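Local coordinates for protein homoserine kinase (Cytophaga hutchinsonii, PDB 4P52) that probably phosphorylates the hydroxyl group of L-homoserine with ATP, as a dimeric member of the GHMP kinase family, at residues K215-L219 against S220-A224; N138-V142 against K143-P147. One frame throughout, in Å; residues are numbered along the deposited sequence.

Interaction 1: residues K215-L219 against S220-A224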
loop_
_atom_site.group_PDB
_atom_site.type_symbol
_atom_site.label_atom_id
_atom_site.label_comp_id
_atom_site.label_asym_id
_atom_site.label_seq_id
_atom_site.Cartn_x
_atom_site.Cartn_y
_atom_site.Cartn_z
ATOM N N LYS A 215 -19.762 1.211 -7.905
ATOM C CA LYS A 215 -19.032 1.455 -9.138
ATOM C C LYS A 215 -18.079 2.612 -8.951
ATOM O O LYS A 215 -17.004 2.632 -9.548
ATOM C CB LYS A 215 -19.988 1.740 -10.289
ATOM C CG LYS A 215 -20.748 0.511 -10.749
ATOM C CD LYS A 215 -21.963 0.908 -11.573
ATOM C CE LYS A 215 -22.873 -0.285 -11.820
ATOM N NZ LYS A 215 -24.179 0.174 -12.373
ATOM N N GLN A 216 -18.508 3.567 -8.128
ATOM C CA GLN A 216 -17.786 4.791 -7.816
ATOM C C GLN A 216 -17.576 4.856 -6.314
ATOM O O GLN A 216 -18.470 4.487 -5.551
ATOM C CB GLN A 216 -18.623 6.011 -8.197
ATOM C CG GLN A 216 -18.916 6.176 -9.673
ATOM C CD GLN A 216 -17.676 6.549 -10.459
ATOM O OE1 GLN A 216 -17.081 5.702 -11.143
ATOM N NE2 GLN A 216 -17.256 7.810 -10.344
ATOM N N ILE A 217 -16.424 5.352 -5.876
ATOM C CA ILE A 217 -16.214 5.604 -4.453
ATOM C C ILE A 217 -15.648 6.998 -4.237
ATOM O O ILE A 217 -15.023 7.560 -5.122
ATOM C CB ILE A 217 -15.258 4.576 -3.840
ATOM C CG1 ILE A 217 -13.887 4.672 -4.509
ATOM C CG2 ILE A 217 -15.822 3.155 -3.986
ATOM C CD1 ILE A 217 -12.871 3.820 -3.804
ATOM N N ALA A 218 -15.851 7.556 -3.054
ATOM C CA ALA A 218 -15.330 8.897 -2.767
ATOM C C ALA A 218 -13.778 8.859 -2.688
ATOM O O ALA A 218 -13.186 7.875 -2.213
ATOM C CB ALA A 218 -15.935 9.427 -1.479
ATOM N N LEU A 219 -13.126 9.931 -3.131
ATOM C CA LEU A 219 -11.667 10.006 -3.097
ATOM C C LEU A 219 -11.133 9.774 -1.681
ATOM O O LEU A 219 -10.239 8.948 -1.481
ATOM C CB LEU A 219 -11.190 11.352 -3.638
ATOM C CG LEU A 219 -9.678 11.537 -3.840
ATOM C CD1 LEU A 219 -9.004 10.430 -4.655
ATOM C CD2 LEU A 219 -9.424 12.907 -4.448
ATOM N N SER A 220 -11.711 10.483 -0.710
ATOM C CA SER A 220 -11.320 10.370 0.697
ATOM C C SER A 220 -11.474 8.963 1.262
ATOM O O SER A 220 -10.697 8.581 2.134
ATOM C CB SER A 220 -12.102 11.352 1.562
ATOM O OG SER A 220 -13.427 10.877 1.736
ATOM N N GLN A 221 -12.460 8.200 0.776
ATOM C CA GLN A 221 -12.575 6.784 1.114
ATOM C C GLN A 221 -11.444 5.982 0.480
ATOM O O GLN A 221 -10.887 5.077 1.114
ATOM C CB GLN A 221 -13.921 6.190 0.666
ATOM C CG GLN A 221 -15.129 6.462 1.551
ATOM C CD GLN A 221 -14.905 6.105 3.025
ATOM O OE1 GLN A 221 -14.321 6.890 3.789
ATOM N NE2 GLN A 221 -15.383 4.930 3.434
ATOM N N ALA A 222 -11.116 6.279 -0.775
ATOM C CA ALA A 222 -10.027 5.569 -1.427
ATOM C C ALA A 222 -8.683 5.820 -0.693
ATOM O O ALA A 222 -7.899 4.889 -0.468
ATOM C CB ALA A 222 -9.937 5.941 -2.901
ATOM N N VAL A 223 -8.455 7.076 -0.297
ATOM C CA VAL A 223 -7.231 7.480 0.391
ATOM C C VAL A 223 -7.133 6.722 1.699
ATOM O O VAL A 223 -6.090 6.135 2.000
ATOM C CB VAL A 223 -7.216 8.991 0.669
ATOM C CG1 VAL A 223 -6.201 9.350 1.751
ATOM C CG2 VAL A 223 -6.951 9.751 -0.623
ATOM N N ALA A 224 -8.224 6.721 2.467
ATOM C CA ALA A 224 -8.268 5.940 3.695
ATOM C C ALA A 224 -7.840 4.497 3.417
ATOM O O ALA A 224 -7.064 3.908 4.189
ATOM C CB ALA A 224 -9.659 5.989 4.316
#
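A218 O and L219 O, at the end of strand 216-218 and the start of helix 219-237, each accept an i to i+4 backbone hydrogen bond, a compact example of a strand passing directly into a helix. The carbonyl O of A218, the N-cap residue, accepts from A222 N at 3.0 Å. One residue on, L219 O takes V223 N at 2.8 Å. The alpha helix so begun sets off at 80° to the strand. Side chains of its first turn also close on L219 O by van der Waals contact: A222 CB sits 3.3 Å from this oxygen, and V223 lays CG2 beside it.

This corner belongs to the dimer interface of the kinase. Residues 216-218 pair with a strand of the second subunit, building an antiparallel ladder across the subunit boundary.

Apolar contact adds a side-chain link. In I217 a chi1 of 62° places CG1 on the side facing both backbone neighbours, and the extended next step carries CD1 over to the methyl of A222, 3.7 Å from its CB. I217 also packs on I252 of its own chain and on A222 of the second subunit.

Interaction 2: residues N138-V142 against K143-P147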
loop_
_atom_site.group_PDB
_atom_site.type_symbol
_atom_site.label_atom_id
_atom_site.label_comp_id
_atom_site.label_asym_id
_atom_site.label_seq_id
_atom_site.Cartn_x
_atom_site.Cartn_y
_atom_site.Cartn_z
ATOM N N ASN A 138 9.038 -31.317 -16.215
ATOM C CA ASN A 138 9.435 -29.946 -15.810
ATOM C C ASN A 138 10.021 -29.068 -16.903
ATOM O O ASN A 138 11.055 -28.447 -16.719
ATOM C CB ASN A 138 10.363 -29.990 -14.593
ATOM C CG ASN A 138 9.660 -30.546 -13.361
ATOM O OD1 ASN A 138 9.007 -29.806 -12.625
ATOM N ND2 ASN A 138 9.745 -31.864 -13.163
ATOM N N LYS A 139 9.326 -28.997 -18.027
ATOM C CA LYS A 139 9.776 -28.233 -19.180
ATOM C C LYS A 139 9.709 -26.730 -18.977
ATOM O O LYS A 139 10.305 -25.977 -19.733
ATOM C CB LYS A 139 8.936 -28.599 -20.402
ATOM C CG LYS A 139 9.152 -30.018 -20.879
ATOM C CD LYS A 139 8.247 -30.317 -22.061
ATOM C CE LYS A 139 8.501 -31.718 -22.620
ATOM N NZ LYS A 139 9.953 -32.032 -22.719
HETATM N N MSE A 140 8.955 -26.295 -17.977
HETATM C CA MSE A 140 8.812 -24.876 -17.681
HETATM C C MSE A 140 9.071 -24.635 -16.222
HETATM O O MSE A 140 8.862 -25.513 -15.372
HETATM C CB MSE A 140 7.384 -24.484 -17.964
HETATM C CG MSE A 140 7.035 -24.594 -19.430
HETATM SE SE MSE A 140 5.620 -23.265 -19.754
HETATM C CE MSE A 140 6.794 -22.001 -20.740
ATOM N N GLU A 141 9.541 -23.433 -15.916
ATOM C CA GLU A 141 9.700 -23.005 -14.534
ATOM C C GLU A 141 8.347 -22.751 -13.900
ATOM O O GLU A 141 7.450 -22.214 -14.545
ATOM C CB GLU A 141 10.532 -21.739 -14.475
ATOM C CG GLU A 141 12.024 -21.991 -14.499
ATOM C CD GLU A 141 12.793 -20.697 -14.638
ATOM O OE1 GLU A 141 12.484 -19.915 -15.569
ATOM O OE2 GLU A 141 13.696 -20.456 -13.809
ATOM N N VAL A 142 8.214 -23.131 -12.634
ATOM C CA VAL A 142 6.965 -22.946 -11.879
ATOM C C VAL A 142 6.453 -21.509 -12.013
ATOM O O VAL A 142 5.271 -21.288 -12.318
ATOM C CB VAL A 142 7.100 -23.411 -10.404
ATOM C CG1 VAL A 142 5.881 -23.011 -9.584
ATOM C CG2 VAL A 142 7.322 -24.929 -10.341
ATOM N N LYS A 143 7.360 -20.551 -11.826
ATOM C CA LYS A 143 7.108 -19.149 -12.128
ATOM C C LYS A 143 6.228 -18.979 -13.375
ATOM O O LYS A 143 5.216 -18.275 -13.335
ATOM C CB LYS A 143 8.449 -18.406 -12.318
ATOM C CG LYS A 143 8.329 -17.037 -12.984
ATOM C CD LYS A 143 9.679 -16.452 -13.415
ATOM C CE LYS A 143 9.453 -15.339 -14.446
ATOM N NZ LYS A 143 10.451 -14.229 -14.430
ATOM N N ASP A 144 6.616 -19.630 -14.474
ATOM C CA ASP A 144 6.017 -19.371 -15.772
ATOM C C ASP A 144 4.699 -20.075 -16.004
ATOM O O ASP A 144 4.094 -19.894 -17.061
ATOM C CB ASP A 144 7.000 -19.701 -16.884
ATOM C CG ASP A 144 8.155 -18.706 -16.943
ATOM O OD1 ASP A 144 7.879 -17.495 -17.141
ATOM O OD2 ASP A 144 9.326 -19.134 -16.765
ATOM N N LEU A 145 4.240 -20.864 -15.025
ATOM C CA LEU A 145 2.943 -21.518 -15.152
ATOM C C LEU A 145 1.775 -20.584 -14.895
ATOM O O LEU A 145 0.642 -20.875 -15.333
ATOM C CB LEU A 145 2.833 -22.733 -14.250
ATOM C CG LEU A 145 3.951 -23.764 -14.392
ATOM C CD1 LEU A 145 3.728 -24.882 -13.387
ATOM C CD2 LEU A 145 4.062 -24.288 -15.824
ATOM N N LEU A 146 2.037 -19.466 -14.215
ATOM C CA LEU A 146 0.960 -18.551 -13.831
ATOM C C LEU A 146 0.020 -18.123 -14.993
ATOM O O LEU A 146 -1.208 -18.217 -14.853
ATOM C CB LEU A 146 1.502 -17.344 -13.063
ATOM C CG LEU A 146 0.427 -16.377 -12.566
ATOM C CD1 LEU A 146 -0.606 -17.057 -11.684
ATOM C CD2 LEU A 146 1.086 -15.250 -11.796
ATOM N N PRO A 147 0.586 -17.683 -16.143
ATOM C CA PRO A 147 -0.303 -17.233 -17.232
ATOM C C PRO A 147 -1.278 -18.318 -17.709
ATOM O O PRO A 147 -2.453 -18.018 -18.002
ATOM C CB PRO A 147 0.662 -16.850 -18.364
ATOM C CG PRO A 147 1.992 -16.666 -17.715
ATOM C CD PRO A 147 2.011 -17.574 -16.513
HETATM O O HOH W 1 10.082 -21.825 -18.102
#
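L145 packs against the residues just before it, most of its carbons near V142 O and CD2 against M140. CB sits 3.4 Å from V142 O, and CG lies close to the same oxygen with E141 O a little farther off. From there the two methyls part: CD1 stays by V142, near both its O and its CA, while CD2 reaches the selenomethionine M140 and stops 4.0 Å from its CB. CG stands anti to the carbonyl carbon (chi1 -53°), which turns the branch back toward 140-142.

The backbone beneath follows the same course. D144 N donates to E141 O at 2.7 Å, and L145 N to V142 O at 2.9 Å. These bonds close two overlapping i to i+3 turns, the first close to type III and the second near type I. The turns lie between helices 120-135 and 146-157, within the N-terminal GHMP kinase domain. L145 packs there on V129 and N133 of helix 120-135 and on Y94 of helix 86-98. An alanine in place of L145 would keep CB but is likely to open a gap beside M140 CB and weaken the hold of this turn on those two helices.

Polar side chains gather on another side. The carboxylates of E141 and D144 run side by side with planes 45° apart, E141 OE1 lying 3.5 Å from D144 OD2. Such proximity of like charges would probably raise the proton affinity of one of them. A water joins the backbone of E141 to the carboxylate of D144, accepting from E141 N at 2.8 Å and donating to D144 OD2 at 3.1 Å.

Interactions 1 and 2 do not touch: their centres are 37 Å apart and their nearest atoms about 25 Å. Each shows a chain turning into a helix, but with different hardware. At 215-224 a strand passes straight into regular i to i+4 bonding, whereas the bonds across 138-147 are i to i+3. Their settings differ as well. Interaction 1, with its centre about 26 Å from that of the chain, joins the two subunits. Interaction 2, about 18 Å from that centre, touches no other chain of the assembly and packs on helix 120-135, which in GHMP kinases follows the glycine-rich phosphate-binding loop.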